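PDB 6AE2: Csm3, which forms part of the type III-A CRISPR-Cas effector complex, where it probably binds crRNA and may cleave target RNA. Local coordinates for residues Ile36-Gly41 / Arg172-Lys177; Thr63-Asn68 / Asp129-Asp134; Asp74-Pro79 / Arg144-Ile149. All blocks are in the same frame, centred on the assembly; numbering follows the deposited sequence.

Contact 1: residues Ile36-Gly41 / Arg172-Lys177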
ATOM      1  N   ILE A  36      -4.113   8.239  -9.051  1.00 24.68           N
ATOM      2  CA  ILE A  36      -3.874   7.167  -8.090  1.00 23.52           C
ATOM      3  C   ILE A  36      -2.489   6.601  -8.362  1.00 23.42           C
ATOM      4  O   ILE A  36      -2.256   5.997  -9.418  1.00 20.94           O
ATOM      5  CB  ILE A  36      -4.938   6.068  -8.186  1.00 29.78           C
ATOM      6  CG1 ILE A  36      -6.319   6.623  -7.842  1.00 32.08           C
ATOM      7  CG2 ILE A  36      -4.581   4.896  -7.286  1.00 22.55           C
ATOM      8  CD1 ILE A  36      -7.413   5.598  -7.952  1.00 28.83           C
ATOM      9  N   GLU A  37      -1.572   6.782  -7.417  1.00 22.88           N
ATOM     10  CA  GLU A  37      -0.223   6.247  -7.539  1.00 24.23           C
ATOM     11  C   GLU A  37      -0.074   5.015  -6.656  1.00 26.51           C
ATOM     12  O   GLU A  37      -0.438   5.041  -5.474  1.00 28.67           O
ATOM     13  CB  GLU A  37       0.832   7.289  -7.166  1.00 27.44           C
ATOM     14  CG  GLU A  37       2.250   6.833  -7.482  1.00 38.39           C
ATOM     15  CD  GLU A  37       3.305   7.843  -7.078  1.00 50.53           C
ATOM     16  OE1 GLU A  37       4.439   7.754  -7.597  1.00 53.59           O
ATOM     17  OE2 GLU A  37       3.003   8.721  -6.244  1.00 57.36           O
ATOM     18  N   VAL A  38       0.463   3.946  -7.235  1.00 27.73           N
ATOM     19  CA  VAL A  38       0.709   2.707  -6.508  1.00 29.30           C
ATOM     20  C   VAL A  38       1.998   2.859  -5.707  1.00 31.25           C
ATOM     21  O   VAL A  38       3.057   3.158  -6.268  1.00 31.22           O
ATOM     22  CB  VAL A  38       0.792   1.517  -7.474  1.00 25.03           C
ATOM     23  CG1 VAL A  38       1.234   0.262  -6.744  1.00 15.70           C
ATOM     24  CG2 VAL A  38      -0.547   1.298  -8.163  1.00 22.51           C
ATOM     25  N   LEU A  39       1.909   2.660  -4.391  1.00 29.57           N
ATOM     26  CA  LEU A  39       3.070   2.699  -3.506  1.00 23.73           C
ATOM     27  C   LEU A  39       3.599   1.311  -3.162  1.00 26.46           C
ATOM     28  O   LEU A  39       4.818   1.112  -3.134  1.00 26.23           O
ATOM     29  CB  LEU A  39       2.731   3.454  -2.218  1.00 16.96           C
ATOM     30  CG  LEU A  39       2.248   4.894  -2.401  1.00 23.06           C
ATOM     31  CD1 LEU A  39       2.068   5.573  -1.055  1.00 14.63           C
ATOM     32  CD2 LEU A  39       3.213   5.681  -3.275  1.00 21.37           C
ATOM     33  N   THR A  40       2.715   0.349  -2.886  1.00 32.66           N
ATOM     34  CA  THR A  40       3.092  -1.056  -2.822  1.00 32.47           C
ATOM     35  C   THR A  40       2.253  -1.822  -3.830  1.00 25.61           C
ATOM     36  O   THR A  40       1.125  -1.425  -4.145  1.00 32.34           O
ATOM     37  CB  THR A  40       2.879  -1.673  -1.438  1.00 34.71           C
ATOM     38  OG1 THR A  40       1.511  -1.500  -1.034  1.00 38.15           O
ATOM     39  CG2 THR A  40       3.790  -1.000  -0.421  1.00 21.31           C
ATOM     40  N   GLY A  41       2.811  -2.934  -4.320  1.00 18.49           N
ATOM     41  CA  GLY A  41       2.170  -3.781  -5.312  1.00 17.67           C
ATOM     42  C   GLY A  41       0.685  -3.960  -5.085  1.00 25.88           C
ATOM     43  O   GLY A  41       0.261  -4.354  -3.995  1.00 25.43           O
ATOM     44  N   ARG A 172       4.952  -0.733  -7.973  1.00 32.81           N
ATOM     45  CA  ARG A 172       4.994   0.595  -7.378  1.00 32.26           C
ATOM     46  C   ARG A 172       5.403   1.633  -8.414  1.00 26.13           C
ATOM     47  O   ARG A 172       6.315   1.410  -9.214  1.00 28.26           O
ATOM     48  CB  ARG A 172       5.971   0.588  -6.200  1.00 32.42           C
ATOM     49  CG  ARG A 172       6.699   1.894  -5.915  1.00 29.13           C
ATOM     50  CD  ARG A 172       7.887   1.606  -5.001  1.00 32.63           C
ATOM     51  NE  ARG A 172       8.516   2.795  -4.435  1.00 30.14           N
ATOM     52  CZ  ARG A 172       8.063   3.435  -3.362  1.00 34.30           C
ATOM     53  NH1 ARG A 172       6.971   3.001  -2.748  1.00 31.31           N
ATOM     54  NH2 ARG A 172       8.697   4.506  -2.901  1.00 39.04           N
ATOM     55  N   GLY A 173       4.712   2.768  -8.414  1.00 30.07           N
ATOM     56  CA  GLY A 173       5.052   3.874  -9.276  1.00 19.33           C
ATOM     57  C   GLY A 173       4.152   4.056 -10.481  1.00 18.78           C
ATOM     58  O   GLY A 173       4.158   5.139 -11.076  1.00 31.13           O
ATOM     59  N   THR A 174       3.395   3.035 -10.872  1.00 18.51           N
ATOM     60  CA  THR A 174       2.449   3.223 -11.959  1.00 31.59           C
ATOM     61  C   THR A 174       1.301   4.106 -11.492  1.00 31.63           C
ATOM     62  O   THR A 174       0.895   4.072 -10.326  1.00 23.21           O
ATOM     63  CB  THR A 174       1.900   1.889 -12.466  1.00 38.09           C
ATOM     64  OG1 THR A 174       0.758   1.521 -11.688  1.00 53.62           O
ATOM     65  CG2 THR A 174       2.956   0.800 -12.380  1.00 35.06           C
ATOM     66  N   LYS A 175       0.782   4.908 -12.412  1.00 30.69           N
ATOM     67  CA  LYS A 175      -0.205   5.922 -12.081  1.00 23.88           C
ATOM     68  C   LYS A 175      -1.474   5.709 -12.891  1.00 23.33           C
ATOM     69  O   LYS A 175      -1.420   5.336 -14.066  1.00 26.67           O
ATOM     70  CB  LYS A 175       0.357   7.323 -12.322  1.00 22.68           C
ATOM     71  CG  LYS A 175       1.253   7.798 -11.191  1.00 27.83           C
ATOM     72  CD  LYS A 175       2.329   8.750 -11.679  1.00 39.39           C
ATOM     73  CE  LYS A 175       3.104   9.334 -10.508  1.00 43.90           C
ATOM     74  NZ  LYS A 175       3.787  10.605 -10.875  1.00 50.00           N
ATOM     75  N   PHE A 176      -2.610   5.945 -12.245  1.00 29.12           N
ATOM     76  CA  PHE A 176      -3.924   5.803 -12.854  1.00 28.28           C
ATOM     77  C   PHE A 176      -4.635   7.148 -12.833  1.00 29.03           C
ATOM     78  O   PHE A 176      -4.541   7.895 -11.852  1.00 21.95           O
ATOM     79  CB  PHE A 176      -4.767   4.761 -12.122  1.00 30.75           C
ATOM     80  CG  PHE A 176      -4.221   3.365 -12.215  1.00 29.26           C
ATOM     81  CD1 PHE A 176      -4.648   2.497 -13.210  1.00 24.03           C
ATOM     82  CD2 PHE A 176      -3.271   2.923 -11.309  1.00 22.42           C
ATOM     83  CE1 PHE A 176      -4.142   1.210 -13.292  1.00 16.53           C
ATOM     84  CE2 PHE A 176      -2.763   1.641 -11.385  1.00 23.07           C
ATOM     85  CZ  PHE A 176      -3.197   0.783 -12.377  1.00 22.24           C
ATOM     86  N   LYS A 177      -5.346   7.451 -13.915  1.00 36.21           N
ATOM     87  CA  LYS A 177      -6.101   8.690 -14.044  1.00 33.18           C
ATOM     88  C   LYS A 177      -7.585   8.369 -14.129  1.00 28.12           C
ATOM     89  O   LYS A 177      -7.994   7.510 -14.918  1.00 22.29           O
ATOM     90  CB  LYS A 177      -5.658   9.478 -15.278  1.00 36.04           C
ATOM     91  CG  LYS A 177      -4.303  10.149 -15.134  1.00 46.45           C
ATOM     92  CD  LYS A 177      -3.896  10.828 -16.431  1.00 58.64           C
ATOM     93  CE  LYS A 177      -2.589  11.589 -16.274  1.00 67.17           C
ATOM     94  NZ  LYS A 177      -2.130  12.174 -17.567  1.00 67.79           N
TER
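The amide of Gly173 donates to Val38 O at 2.7 Å, continuing the pairing of strands 26-38 and 175-185, neighbours in the large antiparallel sheet of this RAMP-superfamily protein, past the regular register. One step further in, Val38 N donates to Thr174 O. Ile36 and Phe176 then form an antiparallel hydrogen-bonded pair: Ile36 N reaches Phe176 O at 2.9 Å, and Phe176 N returns to Ile36 O. Between these bonds Glu37 and Lys175 form a non-hydrogen-bonded pair. Their extended chains run side by side, with Lys175 CE 3.6 Å from Glu37 OE1, but NZ remains beyond salt-bridge distance. On the face shared by Ile36 and Phe176, Val38 CG2 comes in at the ring edge, 3.9 Å from Phe176 CE2. Where the strands give way to loop, the extended Arg172 side chain lies along Leu39 O and turns at its tip, where NH1 donates at 2.9 Å with the oxygen near the guanidinium plane. Arg172 also makes a cation-pi contact with Phe131 of the second subunit. Strand 220-230 flanks strand 26-38 on its other edge, while Phe176 packs on Ile78 of strand 71-78 and on Ala130 and Leu132 of strand 125-132.

Contact 2: residues Thr63-Asn68 / Asp129-Asp134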
ATOM      1  N   THR A  63      -8.005  -4.486 -19.003  1.00 25.96           N
ATOM      2  CA  THR A  63      -8.821  -4.139 -20.157  1.00 26.21           C
ATOM      3  C   THR A  63      -7.893  -3.722 -21.290  1.00 28.84           C
ATOM      4  O   THR A  63      -6.699  -3.491 -21.090  1.00 31.54           O
ATOM      5  CB  THR A  63      -9.828  -3.032 -19.832  1.00 23.68           C
ATOM      6  OG1 THR A  63     -10.772  -2.919 -20.902  1.00 33.93           O
ATOM      7  CG2 THR A  63      -9.119  -1.700 -19.649  1.00 22.02           C
ATOM      8  N   LYS A  64      -8.456  -3.625 -22.491  1.00 37.37           N
ATOM      9  CA  LYS A  64      -7.650  -3.334 -23.668  1.00 37.55           C
ATOM     10  C   LYS A  64      -7.232  -1.867 -23.700  1.00 35.71           C
ATOM     11  O   LYS A  64      -8.062  -0.967 -23.540  1.00 36.43           O
ATOM     12  CB  LYS A  64      -8.420  -3.684 -24.941  1.00 39.83           C
ATOM     13  CG  LYS A  64      -7.721  -3.228 -26.214  1.00 45.94           C
ATOM     14  CD  LYS A  64      -8.484  -3.638 -27.464  1.00 54.76           C
ATOM     15  CE  LYS A  64      -7.986  -2.871 -28.686  1.00 58.49           C
ATOM     16  NZ  LYS A  64      -8.573  -3.385 -29.957  1.00 55.97           N
ATOM     17  N   TYR A  65      -5.937  -1.635 -23.901  1.00 36.03           N
ATOM     18  CA  TYR A  65      -5.397  -0.323 -24.224  1.00 30.98           C
ATOM     19  C   TYR A  65      -4.824  -0.358 -25.631  1.00 37.59           C
ATOM     20  O   TYR A  65      -4.369  -1.403 -26.107  1.00 33.61           O
ATOM     21  CB  TYR A  65      -4.283   0.110 -23.259  1.00 27.54           C
ATOM     22  CG  TYR A  65      -4.697   0.383 -21.829  1.00 31.09           C
ATOM     23  CD1 TYR A  65      -5.220  -0.624 -21.026  1.00 21.44           C
ATOM     24  CD2 TYR A  65      -4.533   1.646 -21.272  1.00 21.89           C
ATOM     25  CE1 TYR A  65      -5.581  -0.377 -19.713  1.00 23.47           C
ATOM     26  CE2 TYR A  65      -4.895   1.903 -19.960  1.00 23.06           C
ATOM     27  CZ  TYR A  65      -5.417   0.887 -19.185  1.00 28.70           C
ATOM     28  OH  TYR A  65      -5.775   1.138 -17.879  1.00 34.71           O
ATOM     29  N   LEU A  66      -4.838   0.794 -26.293  1.00 42.19           N
ATOM     30  CA  LEU A  66      -4.121   0.986 -27.551  1.00 43.58           C
ATOM     31  C   LEU A  66      -2.831   1.722 -27.206  1.00 53.12           C
ATOM     32  O   LEU A  66      -2.823   2.945 -27.046  1.00 61.09           O
ATOM     33  CB  LEU A  66      -4.973   1.753 -28.557  1.00 41.60           C
ATOM     34  CG  LEU A  66      -4.539   1.686 -30.022  1.00 46.10           C
ATOM     35  CD1 LEU A  66      -5.102   0.442 -30.686  1.00 45.28           C
ATOM     36  CD2 LEU A  66      -4.990   2.931 -30.765  1.00 46.10           C
ATOM     37  N   ILE A  67      -1.742   0.967 -27.073  1.00 51.58           N
ATOM     38  CA  ILE A  67      -0.475   1.498 -26.584  1.00 46.84           C
ATOM     39  C   ILE A  67       0.276   2.153 -27.734  1.00 49.45           C
ATOM     40  O   ILE A  67       0.420   1.565 -28.813  1.00 49.21           O
ATOM     41  CB  ILE A  67       0.365   0.389 -25.931  1.00 52.34           C
ATOM     42  CG1 ILE A  67      -0.182   0.077 -24.538  1.00 54.13           C
ATOM     43  CG2 ILE A  67       1.837   0.785 -25.854  1.00 50.18           C
ATOM     44  CD1 ILE A  67      -0.587   1.313 -23.754  1.00 50.28           C
ATOM     45  N   ASN A  68       0.758   3.377 -27.497  1.00 54.44           N
ATOM     46  CA  ASN A  68       1.444   4.199 -28.495  1.00 49.85           C
ATOM     47  C   ASN A  68       0.548   4.510 -29.689  1.00 47.72           C
ATOM     48  O   ASN A  68       1.041   4.910 -30.747  1.00 51.23           O
ATOM     49  CB  ASN A  68       2.752   3.544 -28.966  1.00 47.60           C
ATOM     50  CG  ASN A  68       3.683   4.526 -29.671  1.00 52.84           C
ATOM     51  OD1 ASN A  68       3.550   5.741 -29.521  1.00 50.28           O
ATOM     52  ND2 ASN A  68       4.619   3.999 -30.456  1.00 30.54           N
ATOM     53  N   ASP A 129     -13.989   4.434 -13.355  1.00 24.47           N
ATOM     54  CA  ASP A 129     -12.811   3.591 -13.502  1.00 22.28           C
ATOM     55  C   ASP A 129     -11.605   4.451 -13.856  1.00 19.74           C
ATOM     56  O   ASP A 129     -11.708   5.415 -14.622  1.00 20.35           O
ATOM     57  CB  ASP A 129     -13.041   2.530 -14.580  1.00 27.22           C
ATOM     58  CG  ASP A 129     -14.171   1.573 -14.233  1.00 29.12           C
ATOM     59  OD1 ASP A 129     -14.610   1.566 -13.065  1.00 36.91           O
ATOM     60  OD2 ASP A 129     -14.621   0.826 -15.129  1.00 33.06           O
ATOM     61  N   ALA A 130     -10.458   4.111 -13.279  1.00 16.89           N
ATOM     62  CA  ALA A 130      -9.214   4.824 -13.527  1.00 18.80           C
ATOM     63  C   ALA A 130      -8.308   3.980 -14.413  1.00 20.96           C
ATOM     64  O   ALA A 130      -8.187   2.765 -14.220  1.00 20.99           O
ATOM     65  CB  ALA A 130      -8.503   5.165 -12.218  1.00 15.37           C
ATOM     66  N   PHE A 131      -7.668   4.628 -15.380  1.00 20.98           N
ATOM     67  CA  PHE A 131      -6.856   3.933 -16.363  1.00 17.73           C
ATOM     68  C   PHE A 131      -5.427   4.459 -16.339  1.00 18.29           C
ATOM     69  O   PHE A 131      -5.158   5.574 -15.880  1.00 21.89           O
ATOM     70  CB  PHE A 131      -7.466   4.074 -17.759  1.00 19.82           C
ATOM     71  CG  PHE A 131      -8.883   3.592 -17.833  1.00 19.35           C
ATOM     72  CD1 PHE A 131      -9.163   2.236 -17.886  1.00 21.64           C
ATOM     73  CD2 PHE A 131      -9.938   4.489 -17.808  1.00 21.13           C
ATOM     74  CE1 PHE A 131     -10.470   1.781 -17.934  1.00 26.94           C
ATOM     75  CE2 PHE A 131     -11.250   4.042 -17.859  1.00 28.77           C
ATOM     76  CZ  PHE A 131     -11.516   2.687 -17.920  1.00 29.04           C
ATOM     77  N   LEU A 132      -4.512   3.628 -16.840  1.00 20.75           N
ATOM     78  CA  LEU A 132      -3.088   3.933 -16.784  1.00 19.05           C
ATOM     79  C   LEU A 132      -2.768   5.258 -17.456  1.00 19.08           C
ATOM     80  O   LEU A 132      -3.132   5.489 -18.611  1.00 36.59           O
ATOM     81  CB  LEU A 132      -2.282   2.820 -17.457  1.00 18.73           C
ATOM     82  CG  LEU A 132      -1.971   1.546 -16.674  1.00 31.55           C
ATOM     83  CD1 LEU A 132      -1.512   0.438 -17.613  1.00 40.43           C
ATOM     84  CD2 LEU A 132      -0.924   1.818 -15.614  1.00 34.44           C
ATOM     85  N   ASP A 133      -2.082   6.128 -16.720  1.00 58.88           N
ATOM     86  CA  ASP A 133      -1.344   7.209 -17.349  1.00 64.53           C
ATOM     87  C   ASP A 133      -0.293   6.552 -18.229  1.00 72.77           C
ATOM     88  O   ASP A 133       0.768   6.149 -17.736  1.00 80.46           O
ATOM     89  CB  ASP A 133      -0.714   8.123 -16.286  1.00 63.90           C
ATOM     90  CG  ASP A 133       0.189   9.215 -16.874  1.00 74.93           C
ATOM     91  OD1 ASP A 133       0.353  10.255 -16.205  1.00 78.26           O
ATOM     92  OD2 ASP A 133       0.750   9.052 -17.978  1.00 81.96           O
ATOM     93  N   ASP A 134      -0.580   6.410 -19.523  1.00 60.50           N
ATOM     94  CA  ASP A 134       0.399   5.847 -20.453  1.00 76.16           C
ATOM     95  C   ASP A 134       1.302   6.972 -20.962  1.00 79.28           C
ATOM     96  O   ASP A 134       1.306   7.350 -22.135  1.00 72.65           O
ATOM     97  CB  ASP A 134      -0.291   5.086 -21.581  1.00 72.69           C
ATOM     98  CG  ASP A 134      -1.390   5.879 -22.251  1.00 75.68           C
ATOM     99  OD1 ASP A 134      -1.741   6.964 -21.745  1.00 78.56           O
ATOM    100  OD2 ASP A 134      -1.908   5.403 -23.285  1.00 78.06           O
TER
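Tyr65 and Leu132 are joined by the one hydrogen bond of this contact, Leu132 N to Tyr65 OH at 3.0 Å, nearly straight with an N-H...O angle of 167°. The same hydroxyl makes a weak hydrogen bond to Pro76 O, so two backbone groups from different strands hold the end of the ring. With CG anti to its carbonyl carbon (chi1 -67°), the Tyr65 side chain is directed at strand 125-132. Strands 62-67 and 125-132 are not neighbours: both pair with strand 71-78, which lies between them in the large antiparallel sheet of this RAMP-superfamily protein. They therefore run in broadly the same direction, inclined at 45°, and approach no closer than 9.5 Å between axes, a gap that only side chains can span. Apolar packing surrounds the polar link. Leu132 CB lies 3.7 Å from Tyr65 CE2, the leucine roughly perpendicular to the tyrosine side chain, and CD1 of the leucine is over one face of the tyrosine ring. Phe131 CB lies 4.0 Å from Tyr65 CE2, while the tyrosine oxygen stands at the edge of the Phe131 ring. Farther along that ring, Thr63 CG2 comes within 4.1 Å of Phe131 CE1. Leu75 of the intervening strand packs on both Tyr65 and Leu132.

Contact 3: residues Asp74-Pro79 / Arg144-Ile149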
ATOM      1  N   ASP A  74      -3.627  -5.675 -23.245  1.00 36.46           N
ATOM      2  CA  ASP A  74      -4.412  -5.828 -22.028  1.00 36.51           C
ATOM      3  C   ASP A  74      -3.577  -5.334 -20.856  1.00 35.77           C
ATOM      4  O   ASP A  74      -2.479  -5.844 -20.614  1.00 38.08           O
ATOM      5  CB  ASP A  74      -4.825  -7.285 -21.827  1.00 41.04           C
ATOM      6  CG  ASP A  74      -5.941  -7.708 -22.764  1.00 48.60           C
ATOM      7  OD1 ASP A  74      -6.630  -6.817 -23.305  1.00 46.61           O
ATOM      8  OD2 ASP A  74      -6.127  -8.927 -22.961  1.00 52.31           O
ATOM      9  N   LEU A  75      -4.083  -4.343 -20.135  1.00 26.98           N
ATOM     10  CA  LEU A  75      -3.332  -3.691 -19.078  1.00 29.46           C
ATOM     11  C   LEU A  75      -4.248  -3.433 -17.894  1.00 31.11           C
ATOM     12  O   LEU A  75      -5.474  -3.369 -18.054  1.00 26.60           O
ATOM     13  CB  LEU A  75      -2.715  -2.374 -19.568  1.00 35.77           C
ATOM     14  CG  LEU A  75      -1.421  -2.441 -20.377  1.00 36.14           C
ATOM     15  CD1 LEU A  75      -1.247  -1.152 -21.179  1.00 34.07           C
ATOM     16  CD2 LEU A  75      -0.244  -2.673 -19.440  1.00 40.67           C
ATOM     17  N   PRO A  76      -3.690  -3.287 -16.692  1.00 35.75           N
ATOM     18  CA  PRO A  76      -4.530  -3.068 -15.510  1.00 29.69           C
ATOM     19  C   PRO A  76      -5.335  -1.780 -15.595  1.00 23.94           C
ATOM     20  O   PRO A  76      -4.954  -0.816 -16.265  1.00 24.39           O
ATOM     21  CB  PRO A  76      -3.514  -2.999 -14.363  1.00 28.62           C
ATOM     22  CG  PRO A  76      -2.348  -3.766 -14.852  1.00 34.00           C
ATOM     23  CD  PRO A  76      -2.278  -3.500 -16.327  1.00 34.75           C
ATOM     24  N   TYR A  77      -6.472  -1.788 -14.907  1.00 23.71           N
ATOM     25  CA  TYR A  77      -7.213  -0.579 -14.588  1.00 21.15           C
ATOM     26  C   TYR A  77      -7.790  -0.749 -13.191  1.00 21.27           C
ATOM     27  O   TYR A  77      -7.895  -1.864 -12.675  1.00 28.49           O
ATOM     28  CB  TYR A  77      -8.318  -0.282 -15.614  1.00 20.58           C
ATOM     29  CG  TYR A  77      -9.571  -1.124 -15.475  1.00 23.51           C
ATOM     30  CD1 TYR A  77      -9.680  -2.350 -16.118  1.00 26.30           C
ATOM     31  CD2 TYR A  77     -10.652  -0.683 -14.719  1.00 16.14           C
ATOM     32  CE1 TYR A  77     -10.822  -3.119 -16.002  1.00 27.67           C
ATOM     33  CE2 TYR A  77     -11.797  -1.449 -14.594  1.00 16.81           C
ATOM     34  CZ  TYR A  77     -11.876  -2.664 -15.239  1.00 25.86           C
ATOM     35  OH  TYR A  77     -13.012  -3.428 -15.123  1.00 29.65           O
ATOM     36  N   ILE A  78      -8.151   0.367 -12.571  1.00 24.80           N
ATOM     37  CA  ILE A  78      -8.690   0.355 -11.217  1.00 26.38           C
ATOM     38  C   ILE A  78     -10.195   0.593 -11.310  1.00 20.99           C
ATOM     39  O   ILE A  78     -10.627   1.701 -11.666  1.00 20.21           O
ATOM     40  CB  ILE A  78      -8.011   1.398 -10.320  1.00 24.89           C
ATOM     41  CG1 ILE A  78      -6.519   1.089 -10.190  1.00 26.98           C
ATOM     42  CG2 ILE A  78      -8.659   1.415  -8.947  1.00 15.66           C
ATOM     43  CD1 ILE A  78      -5.811   1.925  -9.143  1.00 25.62           C
ATOM     44  N   PRO A  79     -11.026  -0.402 -11.012  1.00 24.35           N
ATOM     45  CA  PRO A  79     -12.476  -0.192 -11.083  1.00 28.29           C
ATOM     46  C   PRO A  79     -12.928   0.845 -10.067  1.00 28.36           C
ATOM     47  O   PRO A  79     -12.432   0.893  -8.939  1.00 34.38           O
ATOM     48  CB  PRO A  79     -13.059  -1.578 -10.772  1.00 24.92           C
ATOM     49  CG  PRO A  79     -11.915  -2.543 -10.919  1.00 22.76           C
ATOM     50  CD  PRO A  79     -10.673  -1.773 -10.612  1.00 17.34           C
ATOM     51  N   ARG A 144       3.424  -4.340 -19.762  1.00 78.90           N
ATOM     52  CA  ARG A 144       3.310  -5.235 -18.616  1.00 86.81           C
ATOM     53  C   ARG A 144       4.629  -5.456 -17.879  1.00 85.94           C
ATOM     54  O   ARG A 144       4.740  -6.409 -17.100  1.00 88.33           O
ATOM     55  CB  ARG A 144       2.708  -6.572 -19.045  1.00103.63           C
ATOM     56  CG  ARG A 144       1.553  -6.377 -20.011  1.00112.70           C
ATOM     57  CD  ARG A 144       0.225  -6.253 -19.271  1.00116.38           C
ATOM     58  NE  ARG A 144      -0.130  -7.409 -18.449  1.00120.06           N
ATOM     59  CZ  ARG A 144      -1.387  -7.765 -18.199  1.00121.14           C
ATOM     60  NH1 ARG A 144      -2.382  -7.053 -18.699  1.00121.88           N
ATOM     61  NH2 ARG A 144      -1.658  -8.824 -17.455  1.00122.22           N
ATOM     62  N   ASN A 145       5.628  -4.600 -18.102  1.00 43.29           N
ATOM     63  CA  ASN A 145       6.558  -4.306 -17.019  1.00 47.65           C
ATOM     64  C   ASN A 145       5.798  -3.782 -15.809  1.00 53.35           C
ATOM     65  O   ASN A 145       6.234  -3.963 -14.668  1.00 60.82           O
ATOM     66  CB  ASN A 145       7.591  -3.278 -17.472  1.00 60.17           C
ATOM     67  CG  ASN A 145       8.765  -3.902 -18.193  1.00 70.92           C
ATOM     68  OD1 ASN A 145       8.662  -4.994 -18.750  1.00 71.75           O
ATOM     69  ND2 ASN A 145       9.897  -3.205 -18.186  1.00 75.46           N
ATOM     70  N   VAL A 146       4.660  -3.126 -16.051  1.00 46.72           N
ATOM     71  CA  VAL A 146       3.787  -2.617 -14.999  1.00 36.66           C
ATOM     72  C   VAL A 146       3.385  -3.722 -14.028  1.00 33.23           C
ATOM     73  O   VAL A 146       3.084  -3.451 -12.858  1.00 31.28           O
ATOM     74  CB  VAL A 146       2.566  -1.934 -15.660  1.00 31.78           C
ATOM     75  CG1 VAL A 146       1.328  -1.978 -14.785  1.00 32.74           C
ATOM     76  CG2 VAL A 146       2.909  -0.502 -16.048  1.00 27.53           C
ATOM     77  N   ILE A 147       3.402  -4.977 -14.469  1.00 28.31           N
ATOM     78  CA  ILE A 147       2.881  -6.081 -13.674  1.00 27.54           C
ATOM     79  C   ILE A 147       4.031  -6.948 -13.178  1.00 34.12           C
ATOM     80  O   ILE A 147       4.881  -7.393 -13.961  1.00 36.33           O
ATOM     81  CB  ILE A 147       1.843  -6.906 -14.456  1.00 30.56           C
ATOM     82  CG1 ILE A 147       0.470  -6.224 -14.362  1.00 33.79           C
ATOM     83  CG2 ILE A 147       1.767  -8.323 -13.913  1.00 25.71           C
ATOM     84  CD1 ILE A 147      -0.685  -7.055 -14.828  1.00 41.47           C
ATOM     85  N   GLU A 148       4.053  -7.175 -11.869  1.00 38.17           N
ATOM     86  CA  GLU A 148       4.990  -8.086 -11.235  1.00 37.85           C
ATOM     87  C   GLU A 148       4.267  -9.371 -10.851  1.00 37.20           C
ATOM     88  O   GLU A 148       3.111  -9.343 -10.415  1.00 36.57           O
ATOM     89  CB  GLU A 148       5.623  -7.441  -9.999  1.00 35.05           C
ATOM     90  CG  GLU A 148       6.060  -8.436  -8.935  1.00 45.32           C
ATOM     91  CD  GLU A 148       6.171  -7.823  -7.554  1.00 49.99           C
ATOM     92  OE1 GLU A 148       7.192  -8.071  -6.877  1.00 50.98           O
ATOM     93  OE2 GLU A 148       5.249  -7.089  -7.145  1.00 46.91           O
ATOM     94  N   ILE A 149       4.948 -10.497 -11.035  1.00 31.46           N
ATOM     95  CA  ILE A 149       4.473 -11.789 -10.565  1.00 35.14           C
ATOM     96  C   ILE A 149       5.134 -12.061  -9.221  1.00 38.95           C
ATOM     97  O   ILE A 149       6.362 -12.190  -9.137  1.00 35.58           O
ATOM     98  CB  ILE A 149       4.780 -12.902 -11.577  1.00 35.78           C
ATOM     99  CG1 ILE A 149       4.209 -12.539 -12.950  1.00 36.94           C
ATOM    100  CG2 ILE A 149       4.218 -14.229 -11.093  1.00 37.98           C
ATOM    101  CD1 ILE A 149       4.242 -13.679 -13.948  1.00 42.01           C
TER
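Arg144 and Leu75 run alongside one another, pointing opposite ways, the arginine CD lying 3.6 Å from Leu75 CD2. Arg144 has the most surface buried here. Bends at chi2 (-90°) and chi3 (-60°) shape the Arg144 chain so that its guanidinium group lies beside the backbone of Asp74 and Leu75. The modelled approach of NH1 to Asp74 O is too close to be trusted, so the nature of that polar contact is doubtful. Ile147 CD1 lies over one face of the guanidinium, offset toward its rim, and Glu168 forms a weak, long ion pair with NH2. Arg144 directly follows helix 140-143, and the chain then makes a tight turn into strand 147-151, with a weak bond from Ile147 N to Arg144 O. Strands 147-151 and 166-170 form a separate two-stranded antiparallel sheet, and this contact sets its first strand and the preceding turn against strand 71-78 of the large sheet. Pro76 supplies the meeting point. Its CG is 3.7 Å from Ile147 CD1, the two side chains meeting at a slant, and 4.1 Å from Val146 CG1. Val170 of the partner strand packs against both Pro76 and Val146. Leu75, buried, also packs on Ile67 of strand 62-67. Glu148 OE1 is hydrogen-bonded to Tyr77 OH of the second subunit.

In the fold
Contacts 1 and 2 lie within the large antiparallel sheet, whereas contact 3 joins that sheet to the small two-stranded one. Backbone hydrogen bonds dominate contact 1, between adjacent strands; contact 2, between strands separated by 71-78, is carried mainly by Tyr65, and contact 3 by apolar packing and one bent arginine. Contact 1 buries Ile36, Val38 and Phe176 but leaves Glu37 and Lys175 partly exposed; buried Tyr65 and Leu132 adjoin exposed Phe131 in contact 2, and buried Leu75, Pro76 and Val146 adjoin exposed Asp74 in contact 3. Ile78 of strand 71-78 packs on Ile36 and pairs with Ala130. Strands 125-132 and 175-185 pair directly, through Phe131 with Lys177 and Asp133 with Lys175.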